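PDB 5Z4G: SAHS4 from Ramazzottius varieornatus, which binds zinc ions and, as a secreted heat-soluble tardigrade protein, probably acts as a molecular shield when water is scarce. Local coordinates for residues Y74-S79 and M87-K92; K27-D32 and K60-Y65; V104-V109 and T119-P124. One frame throughout, in Å; residues are numbered along the deposited sequence.

Contact 1. Residues Y74-S79 and M87-K92. With ZN (zinc ion), chain C.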
loop_
_atom_site.group_PDB
_atom_site.type_symbol
_atom_site.label_atom_id
_atom_site.label_comp_id
_atom_site.label_asym_id
_atom_site.label_seq_id
_atom_site.Cartn_x
_atom_site.Cartn_y
_atom_site.Cartn_z
ATOM N N TYR A 74 -14.045 1.038 4.180
ATOM C CA TYR A 74 -12.818 0.798 4.930
ATOM C C TYR A 74 -12.032 2.081 5.038
ATOM O O TYR A 74 -12.188 2.975 4.205
ATOM C CB TYR A 74 -11.949 -0.259 4.217
ATOM C CG TYR A 74 -12.555 -1.632 4.255
ATOM C CD1 TYR A 74 -13.493 -2.036 3.299
ATOM C CD2 TYR A 74 -12.229 -2.524 5.284
ATOM C CE1 TYR A 74 -14.079 -3.292 3.366
ATOM C CE2 TYR A 74 -12.795 -3.784 5.349
ATOM C CZ TYR A 74 -13.718 -4.166 4.387
ATOM O OH TYR A 74 -14.298 -5.412 4.439
ATOM N N HIS A 75 -11.177 2.163 6.052
ATOM C CA HIS A 75 -10.243 3.273 6.195
ATOM C C HIS A 75 -8.809 2.795 6.063
ATOM O O HIS A 75 -8.471 1.670 6.452
ATOM C CB HIS A 75 -10.400 3.915 7.560
ATOM C CG HIS A 75 -11.597 4.802 7.681
ATOM N ND1 HIS A 75 -11.539 6.159 7.450
ATOM C CD2 HIS A 75 -12.882 4.529 8.004
ATOM C CE1 HIS A 75 -12.740 6.683 7.619
ATOM N NE2 HIS A 75 -13.573 5.715 7.958
ATOM N N VAL A 76 -7.973 3.676 5.527
ATOM C CA VAL A 76 -6.535 3.444 5.424
ATOM C C VAL A 76 -5.809 4.715 5.831
ATOM O O VAL A 76 -6.247 5.824 5.512
ATOM C CB VAL A 76 -6.095 2.949 4.011
ATOM C CG1 VAL A 76 -6.526 3.922 2.911
ATOM C CG2 VAL A 76 -4.587 2.677 3.949
ATOM N N GLN A 77 -4.701 4.533 6.540
ATOM C CA GLN A 77 -3.836 5.618 6.920
ATOM C C GLN A 77 -2.406 5.144 6.774
ATOM O O GLN A 77 -2.060 4.052 7.242
ATOM C CB GLN A 77 -4.124 6.044 8.361
ATOM C CG GLN A 77 -3.280 7.198 8.865
ATOM C CD GLN A 77 -3.463 7.404 10.347
ATOM O OE1 GLN A 77 -2.987 6.610 11.162
ATOM N NE2 GLN A 77 -4.161 8.471 10.709
ATOM N N THR A 78 -1.594 5.937 6.079
ATOM C CA THR A 78 -0.160 5.696 6.020
ATOM C C THR A 78 0.560 6.915 6.555
ATOM O O THR A 78 0.127 8.054 6.357
ATOM C CB THR A 78 0.370 5.384 4.600
ATOM O OG1 THR A 78 0.103 6.483 3.727
ATOM C CG2 THR A 78 -0.255 4.134 4.041
ATOM N N SER A 79 1.650 6.664 7.258
ATOM C CA SER A 79 2.507 7.740 7.738
ATOM C C SER A 79 3.954 7.323 7.643
ATOM O O SER A 79 4.274 6.130 7.666
ATOM C CB SER A 79 2.140 8.159 9.163
ATOM O OG SER A 79 2.242 7.080 10.067
ATOM N N MET A 87 -0.986 9.954 4.352
ATOM C CA MET A 87 -2.194 9.718 3.577
ATOM C C MET A 87 -3.255 9.167 4.516
ATOM O O MET A 87 -2.952 8.353 5.385
ATOM C CB MET A 87 -1.912 8.742 2.427
ATOM C CG MET A 87 -3.091 8.470 1.497
ATOM S SD MET A 87 -4.162 7.129 2.054
ATOM C CE MET A 87 -3.211 5.706 1.517
ATOM N N GLU A 88 -4.493 9.618 4.333
ATOM C CA GLU A 88 -5.630 9.133 5.115
ATOM C C GLU A 88 -6.867 9.244 4.251
ATOM O O GLU A 88 -7.228 10.331 3.812
ATOM C CB GLU A 88 -5.775 9.911 6.435
ATOM C CG GLU A 88 -7.063 9.643 7.203
ATOM C CD GLU A 88 -6.870 9.528 8.702
ATOM O OE1 GLU A 88 -5.960 10.183 9.258
ATOM O OE2 GLU A 88 -7.649 8.778 9.329
ATOM N N THR A 89 -7.494 8.105 3.990
ATOM C CA THR A 89 -8.665 8.067 3.129
ATOM C C THR A 89 -9.592 6.904 3.483
ATOM O O THR A 89 -9.315 6.120 4.398
ATOM C CB THR A 89 -8.275 8.110 1.617
ATOM O OG1 THR A 89 -9.398 8.541 0.838
ATOM C CG2 THR A 89 -7.767 6.766 1.090
ATOM N N SER A 90 -10.708 6.833 2.767
ATOM C CA SER A 90 -11.660 5.747 2.901
ATOM C C SER A 90 -11.947 5.197 1.515
ATOM O O SER A 90 -11.779 5.897 0.515
ATOM C CB SER A 90 -12.945 6.238 3.567
ATOM O OG SER A 90 -13.461 7.363 2.886
ATOM N N PHE A 91 -12.349 3.933 1.460
ATOM C CA PHE A 91 -12.671 3.302 0.182
ATOM C C PHE A 91 -13.733 2.231 0.356
ATOM O O PHE A 91 -13.914 1.678 1.443
ATOM C CB PHE A 91 -11.400 2.736 -0.501
ATOM C CG PHE A 91 -10.708 1.630 0.271
ATOM C CD1 PHE A 91 -11.048 0.283 0.071
ATOM C CD2 PHE A 91 -9.700 1.930 1.193
ATOM C CE1 PHE A 91 -10.398 -0.733 0.779
ATOM C CE2 PHE A 91 -9.066 0.920 1.911
ATOM C CZ PHE A 91 -9.404 -0.414 1.696
ATOM N N LYS A 92 -14.426 1.946 -0.736
ATOM C CA LYS A 92 -15.375 0.843 -0.800
ATOM C C LYS A 92 -14.843 -0.121 -1.835
ATOM O O LYS A 92 -14.368 0.307 -2.891
ATOM C CB LYS A 92 -16.777 1.337 -1.182
ATOM C CG LYS A 92 -17.358 2.317 -0.173
ATOM C CD LYS A 92 -18.775 2.750 -0.499
ATOM C CE LYS A 92 -19.207 3.822 0.482
ATOM N NZ LYS A 92 -20.650 4.168 0.392
HETATM ZN ZN ZN C . -15.597 6.004 8.272
HETATM O O HOH W 1 -8.980 7.221 7.116
HETATM O O HOH W 2 -15.755 7.881 7.330
HETATM O O HOH W 3 -15.094 7.240 10.169
#
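Tyr74 and Phe91 open a ladder of six backbone hydrogen bonds between the antiparallel strands 74-79 and 86-91, which form a beta hairpin. Tyr74, Val76 and Thr78 are the hydrogen-bonded partners of Phe91, Thr89 and Met87; the bond from Val76 N to Thr89 O is 3.0 Å long and nearly straight (172°).

Apolar contacts gather on the face of these residues. Phe91 CG lies between its backbone N and carbonyl carbon (chi1 63°), which brings one ring face against Tyr74 CB, 3.6 Å from CZ; the two rings, their planes 20° apart, are slid past each other and barely overlap. Val76 CG1 lies beside Thr89 CG2 at 3.6 Å and meets the Phe91 ring edge at CE2 (4.1 Å).

Polar contacts and the metal occupy the other face. Gln77 NE2 donates to Glu88 OE1 (2.9 Å), approaching from above the carboxylate plane. His75 binds zinc through NE2 at 2.1 Å, Ser90 CB lies over one face of its ring, and ND1 donates to a water at 2.8 Å, which fixes the ring's rotation from both nitrogens.

Glu68, Glu71, His73 and two waters complete the zinc shell. Strand 62-66 flanks strand 74-79, with Trp66 stacked on His75, while the Tyr108 hydroxyl of strand 104-113 packs against Thr89 and Phe91.

Contact 2. Residues K27-D32 and K60-Y65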
loop_
_atom_site.group_PDB
_atom_site.type_symbol
_atom_site.label_atom_id
_atom_site.label_comp_id
_atom_site.label_asym_id
_atom_site.label_seq_id
_atom_site.Cartn_x
_atom_site.Cartn_y
_atom_site.Cartn_z
ATOM N N LYS A 27 -2.622 -2.529 12.174
ATOM C CA LYS A 27 -1.560 -1.547 11.964
ATOM C C LYS A 27 -0.235 -2.270 11.768
ATOM O O LYS A 27 0.025 -3.281 12.406
ATOM C CB LYS A 27 -1.479 -0.556 13.123
ATOM C CG LYS A 27 -0.702 0.703 12.777
ATOM C CD LYS A 27 -0.644 1.647 13.951
ATOM C CE LYS A 27 -0.061 2.982 13.527
ATOM N NZ LYS A 27 -0.114 3.983 14.628
ATOM N N TRP A 28 0.590 -1.739 10.867
ATOM C CA TRP A 28 1.753 -2.437 10.342
ATOM C C TRP A 28 2.947 -1.495 10.267
ATOM O O TRP A 28 2.799 -0.336 9.885
ATOM C CB TRP A 28 1.440 -2.949 8.930
ATOM C CG TRP A 28 0.239 -3.859 8.891
ATOM C CD1 TRP A 28 -1.059 -3.520 8.566
ATOM C CD2 TRP A 28 0.222 -5.250 9.211
ATOM N NE1 TRP A 28 -1.872 -4.630 8.654
ATOM C CE2 TRP A 28 -1.110 -5.709 9.036
ATOM C CE3 TRP A 28 1.222 -6.175 9.583
ATOM C CZ2 TRP A 28 -1.474 -7.060 9.245
ATOM C CZ3 TRP A 28 0.862 -7.518 9.804
ATOM C CH2 TRP A 28 -0.477 -7.945 9.632
ATOM N N GLU A 29 4.123 -2.001 10.634
ATOM C CA GLU A 29 5.368 -1.240 10.540
ATOM C C GLU A 29 6.317 -1.929 9.575
ATOM O O GLU A 29 6.567 -3.130 9.703
ATOM C CB GLU A 29 6.023 -1.103 11.919
ATOM C CG GLU A 29 7.378 -0.410 11.896
ATOM C CD GLU A 29 8.124 -0.548 13.210
ATOM O OE1 GLU A 29 9.366 -0.655 13.182
ATOM O OE2 GLU A 29 7.473 -0.561 14.271
ATOM N N SER A 30 6.843 -1.177 8.611
ATOM C CA SER A 30 7.789 -1.735 7.643
ATOM C C SER A 30 9.023 -2.277 8.367
ATOM O O SER A 30 9.525 -1.660 9.326
ATOM C CB SER A 30 8.176 -0.697 6.594
ATOM O OG SER A 30 8.800 0.429 7.175
ATOM N N ILE A 31 9.477 -3.452 7.944
ATOM C CA ILE A 31 10.697 -4.024 8.525
ATOM C C ILE A 31 11.919 -3.222 8.076
ATOM O O ILE A 31 11.852 -2.506 7.080
ATOM C CB ILE A 31 10.848 -5.529 8.219
ATOM C CG1 ILE A 31 11.173 -5.771 6.738
ATOM C CG2 ILE A 31 9.597 -6.276 8.666
ATOM C CD1 ILE A 31 11.822 -7.117 6.463
ATOM N N ASP A 32 13.021 -3.344 8.809
ATOM C CA ASP A 32 14.265 -2.655 8.439
ATOM C C ASP A 32 14.717 -3.026 7.029
ATOM O O ASP A 32 14.609 -4.177 6.625
ATOM C CB ASP A 32 15.371 -2.966 9.448
ATOM C CG ASP A 32 15.264 -2.139 10.734
ATOM O OD1 ASP A 32 14.304 -1.357 10.905
ATOM O OD2 ASP A 32 16.158 -2.272 11.589
ATOM N N LYS A 60 10.830 4.675 8.524
ATOM C CA LYS A 60 9.752 3.687 8.635
ATOM C C LYS A 60 8.478 4.129 7.927
ATOM O O LYS A 60 8.190 5.320 7.822
ATOM C CB LYS A 60 9.451 3.386 10.107
ATOM C CG LYS A 60 10.589 2.704 10.852
ATOM C CD LYS A 60 10.757 1.266 10.392
ATOM C CE LYS A 60 11.652 0.492 11.330
ATOM N NZ LYS A 60 11.774 -0.918 10.876
ATOM N N THR A 61 7.725 3.145 7.449
ATOM C CA THR A 61 6.362 3.342 6.995
ATOM C C THR A 61 5.443 2.656 7.989
ATOM O O THR A 61 5.661 1.490 8.348
ATOM C CB THR A 61 6.135 2.697 5.603
ATOM O OG1 THR A 61 7.044 3.254 4.649
ATOM C CG2 THR A 61 4.701 2.887 5.100
ATOM N N LEU A 62 4.416 3.381 8.418
ATOM C CA LEU A 62 3.321 2.806 9.179
ATOM C C LEU A 62 2.089 2.735 8.292
ATOM O O LEU A 62 1.734 3.703 7.624
ATOM C CB LEU A 62 3.038 3.617 10.449
ATOM C CG LEU A 62 4.212 3.830 11.404
ATOM C CD1 LEU A 62 3.754 4.599 12.634
ATOM C CD2 LEU A 62 4.883 2.517 11.800
ATOM N N LEU A 63 1.441 1.582 8.289
ATOM C CA LEU A 63 0.255 1.380 7.490
ATOM C C LEU A 63 -0.866 0.888 8.395
ATOM O O LEU A 63 -0.666 -0.025 9.191
ATOM C CB LEU A 63 0.597 0.354 6.417
ATOM C CG LEU A 63 -0.442 -0.232 5.500
ATOM C CD1 LEU A 63 -1.112 0.865 4.699
ATOM C CD2 LEU A 63 0.307 -1.195 4.590
ATOM N N LYS A 64 -2.047 1.491 8.286
ATOM C CA LYS A 64 -3.182 1.054 9.098
ATOM C C LYS A 64 -4.419 0.888 8.232
ATOM O O LYS A 64 -4.775 1.798 7.493
ATOM C CB LYS A 64 -3.448 2.036 10.254
ATOM C CG LYS A 64 -4.485 1.533 11.262
ATOM C CD LYS A 64 -4.430 2.292 12.572
ATOM C CE LYS A 64 -5.373 3.475 12.592
ATOM N NZ LYS A 64 -5.835 3.755 13.981
ATOM N N TYR A 65 -5.061 -0.276 8.338
ATOM C CA TYR A 65 -6.351 -0.550 7.686
ATOM C C TYR A 65 -7.352 -0.889 8.766
ATOM O O TYR A 65 -7.044 -1.686 9.656
ATOM C CB TYR A 65 -6.235 -1.756 6.734
ATOM C CG TYR A 65 -5.509 -1.477 5.448
ATOM C CD1 TYR A 65 -6.162 -0.847 4.387
ATOM C CD2 TYR A 65 -4.185 -1.887 5.265
ATOM C CE1 TYR A 65 -5.512 -0.603 3.183
ATOM C CE2 TYR A 65 -3.525 -1.645 4.064
ATOM C CZ TYR A 65 -4.190 -0.996 3.036
ATOM O OH TYR A 65 -3.531 -0.736 1.864
#
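Strands 26-30 and 62-66 are antiparallel neighbours in the beta-sheet of this FABP-like fold, and the contact ends in a salt-bridge network where the first strand ends and the second begins. Trp28 and Leu63 form a hydrogen-bonded pair, Trp28 N reaching Leu63 O at 2.7 Å with a bent N-H. Further along, Ser30 N donates to Thr61 O, and the Ser30 hydroxyl takes the Thr61 N-H in return (OG to N 2.9 Å, 176°). With chi1 at 61°, Ser30 OG lies between its own backbone N and carbonyl carbon, facing that N-H. On the sheet face of Lys27 and Glu29, the side chains of Glu29 and Leu62 lie side by side, CB to CD2 3.8 Å, and the aliphatic stems of Lys27 and Lys64 touch.

The Lys60 chain, bent at chi2 (-71°), carries NZ to Asp32 OD1 at 2.6 Å, on the anti side and somewhat out of the carboxylate plane, and to Ser30 O at 2.8 Å. In the modelled conformer, Glu29 OE1 adds a longer salt bridge to NZ at 3.3 Å. A methionine in place of Lys60 would probably leave the Asp32 carboxylate without its cation and the Ser30 carbonyl without this donor. One ammonium thus joins an acidic side chain to a main-chain oxygen, probably offsetting the negative charge of Asp32.

Contact 3. Residues V104-V109 and T119-P124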
loop_
_atom_site.group_PDB
_atom_site.type_symbol
_atom_site.label_atom_id
_atom_site.label_comp_id
_atom_site.label_asym_id
_atom_site.label_seq_id
_atom_site.Cartn_x
_atom_site.Cartn_y
_atom_site.Cartn_z
ATOM N N VAL A 104 0.068 15.227 -8.804
ATOM C CA VAL A 104 -0.003 14.021 -9.637
ATOM C C VAL A 104 -1.204 13.197 -9.162
ATOM O O VAL A 104 -1.220 12.742 -8.017
ATOM C CB VAL A 104 1.294 13.169 -9.541
ATOM C CG1 VAL A 104 1.188 11.918 -10.403
ATOM C CG2 VAL A 104 2.525 13.975 -9.949
ATOM N N ASP A 105 -2.193 13.011 -10.039
ATOM C CA ASP A 105 -3.401 12.239 -9.727
ATOM C C ASP A 105 -3.183 10.745 -9.889
ATOM O O ASP A 105 -2.552 10.286 -10.846
ATOM C CB ASP A 105 -4.587 12.670 -10.599
ATOM C CG ASP A 105 -5.197 14.004 -10.173
ATOM O OD1 ASP A 105 -4.712 14.645 -9.212
ATOM O OD2 ASP A 105 -6.185 14.412 -10.819
ATOM N N LEU A 106 -3.741 10.003 -8.945
ATOM C CA LEU A 106 -3.655 8.563 -8.893
ATOM C C LEU A 106 -5.092 8.062 -8.759
ATOM O O LEU A 106 -5.815 8.493 -7.862
ATOM C CB LEU A 106 -2.807 8.174 -7.678
ATOM C CG LEU A 106 -2.482 6.739 -7.285
ATOM C CD1 LEU A 106 -1.129 6.693 -6.590
ATOM C CD2 LEU A 106 -3.574 6.136 -6.411
ATOM N N LYS A 107 -5.500 7.180 -9.667
ATOM C CA LYS A 107 -6.799 6.518 -9.587
ATOM C C LYS A 107 -6.591 5.100 -9.074
ATOM O O LYS A 107 -5.648 4.425 -9.471
ATOM C CB LYS A 107 -7.477 6.487 -10.955
ATOM C CG LYS A 107 -7.842 7.855 -11.502
ATOM C CD LYS A 107 -8.546 7.737 -12.845
ATOM C CE LYS A 107 -8.695 9.098 -13.499
ATOM N NZ LYS A 107 -9.430 9.018 -14.790
ATOM N N TYR A 108 -7.456 4.645 -8.180
ATOM C CA TYR A 108 -7.312 3.286 -7.658
ATOM C C TYR A 108 -8.641 2.588 -7.392
ATOM O O TYR A 108 -9.656 3.245 -7.166
ATOM C CB TYR A 108 -6.456 3.283 -6.375
ATOM C CG TYR A 108 -7.188 3.827 -5.172
ATOM C CD1 TYR A 108 -7.207 5.199 -4.905
ATOM C CD2 TYR A 108 -7.900 2.967 -4.314
ATOM C CE1 TYR A 108 -7.897 5.702 -3.819
ATOM C CE2 TYR A 108 -8.599 3.460 -3.227
ATOM C CZ TYR A 108 -8.590 4.825 -2.982
ATOM O OH TYR A 108 -9.275 5.312 -1.902
ATOM N N VAL A 109 -8.612 1.256 -7.416
ATOM C CA VAL A 109 -9.750 0.424 -7.015
ATOM C C VAL A 109 -9.227 -0.715 -6.148
ATOM O O VAL A 109 -8.266 -1.392 -6.527
ATOM C CB VAL A 109 -10.510 -0.186 -8.223
ATOM C CG1 VAL A 109 -11.728 -0.963 -7.736
ATOM C CG2 VAL A 109 -10.944 0.887 -9.209
ATOM N N THR A 119 -4.968 -3.779 -4.679
ATOM C CA THR A 119 -5.171 -2.390 -5.045
ATOM C C THR A 119 -4.619 -2.204 -6.447
ATOM O O THR A 119 -3.429 -2.427 -6.688
ATOM C CB THR A 119 -4.498 -1.422 -4.043
ATOM O OG1 THR A 119 -4.976 -1.717 -2.728
ATOM C CG2 THR A 119 -4.815 0.038 -4.394
ATOM N N LYS A 120 -5.493 -1.815 -7.371
ATOM C CA LYS A 120 -5.091 -1.549 -8.749
ATOM C C LYS A 120 -5.031 -0.046 -8.918
ATOM O O LYS A 120 -5.997 0.661 -8.616
ATOM C CB LYS A 120 -6.068 -2.203 -9.735
ATOM C CG LYS A 120 -6.038 -3.730 -9.680
ATOM C CD LYS A 120 -6.886 -4.391 -10.752
ATOM C CE LYS A 120 -6.987 -5.887 -10.492
ATOM N NZ LYS A 120 -7.541 -6.619 -11.664
ATOM N N ILE A 121 -3.875 0.432 -9.370
ATOM C CA ILE A 121 -3.567 1.853 -9.439
ATOM C C ILE A 121 -3.264 2.261 -10.885
ATOM O O ILE A 121 -2.555 1.557 -11.597
ATOM C CB ILE A 121 -2.352 2.181 -8.540
ATOM C CG1 ILE A 121 -2.684 1.877 -7.074
ATOM C CG2 ILE A 121 -1.901 3.627 -8.721
ATOM C CD1 ILE A 121 -1.480 1.784 -6.164
ATOM N N ASN A 122 -3.801 3.406 -11.296
ATOM C CA ASN A 122 -3.446 4.026 -12.571
ATOM C C ASN A 122 -3.041 5.478 -12.347
ATOM O O ASN A 122 -3.720 6.216 -11.630
ATOM C CB ASN A 122 -4.613 3.927 -13.568
ATOM C CG ASN A 122 -4.205 4.260 -15.003
ATOM O OD1 ASN A 122 -3.053 4.075 -15.412
ATOM N ND2 ASN A 122 -5.165 4.742 -15.780
ATOM N N ILE A 123 -1.911 5.858 -12.947
ATOM C CA ILE A 123 -1.453 7.246 -12.994
ATOM C C ILE A 123 -1.535 7.673 -14.466
ATOM O O ILE A 123 -0.605 7.417 -15.253
ATOM C CB ILE A 123 -0.030 7.446 -12.409
ATOM C CG1 ILE A 123 0.062 6.908 -10.968
ATOM C CG2 ILE A 123 0.361 8.922 -12.470
ATOM C CD1 ILE A 123 1.473 6.788 -10.418
ATOM N N PRO A 124 -2.670 8.289 -14.857
ATOM C CA PRO A 124 -2.892 8.651 -16.263
ATOM C C PRO A 124 -1.811 9.570 -16.832
ATOM O O PRO A 124 -1.400 9.374 -17.980
ATOM C CB PRO A 124 -4.255 9.349 -16.232
ATOM C CG PRO A 124 -4.946 8.740 -15.068
ATOM C CD PRO A 124 -3.865 8.570 -14.036
#
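This is a surface contact between the two arms of a beta hairpin, strands 104-113 and 116-123, held by paired main-chain hydrogen bonds and an apolar row on one side. Lys107 and Asn122 exchange two bonds through their backbones, both 2.8 Å between N and O, and Val109 and Lys120 exchange another two. Between these hydrogen-bonded pairs lies the non-hydrogen-bonded pair of Tyr108 and Ile121, where Tyr108 CA approaches Lys120 O at 3.1 Å in a CA-H...O contact.

Ile121 is the centre of the apolar row. Its CG2, anti to the backbone N because CG1 takes the place opposite the carbonyl carbon (chi1 -63°), drives into the fork of Leu106 and meets CG at 3.5 Å, tighter than ordinary van der Waals contact; both Leu106 methyls also border it. Its other branch, CG1, rests against Tyr108 CB at 4.1 Å.

The hairpin belongs to the meandering antiparallel sheet of an FABP-like fold, in which strand 97-101 flanks one arm and strand 128-137 the other. On the Tyr108 side, the tyrosine touches Leu99 of strand 97-101, and Thr119 OG1 is hydrogen-bonded to a bound tetraethylene glycol, probably from the crystallisation liquor.

Toward the end of strand 116-123, Ile123 CG2 touches Val104 CG1 at 3.7 Å, the two side chains crossing at a slant, and also lies 3.6 Å from Asp105 O. The extended Lys107 chain passes nearly at right angles to the Pro124 side chain, its CE 4.1 Å from Pro124 CG. The Asp105 carboxylate turns away from this arm, and its OD1 is hydrogen-bonded to Ser100 OG.

From the N terminus, contact 2 comes first: strand 26-30 pairs with strand 62-66 and closes a long loop that carries the helices 38-44 and 49-52. The chain then turns into strand 74-79, and contact 1 closes a short hairpin with 86-91. Contact 3 closes a second hairpin, 104-113 with 116-123. The three loops follow in series, none enclosing or crossing another. Contacts 1 and 2 are joined directly, since strands 62-66 and 74-79 pair, Gln77 O lying 2.8 Å from Lys64 N. The hydroxyl end of Tyr108 links contacts 3 and 1, whereas contacts 2 and 3 do not touch and lie on opposite sides of the chain's centre.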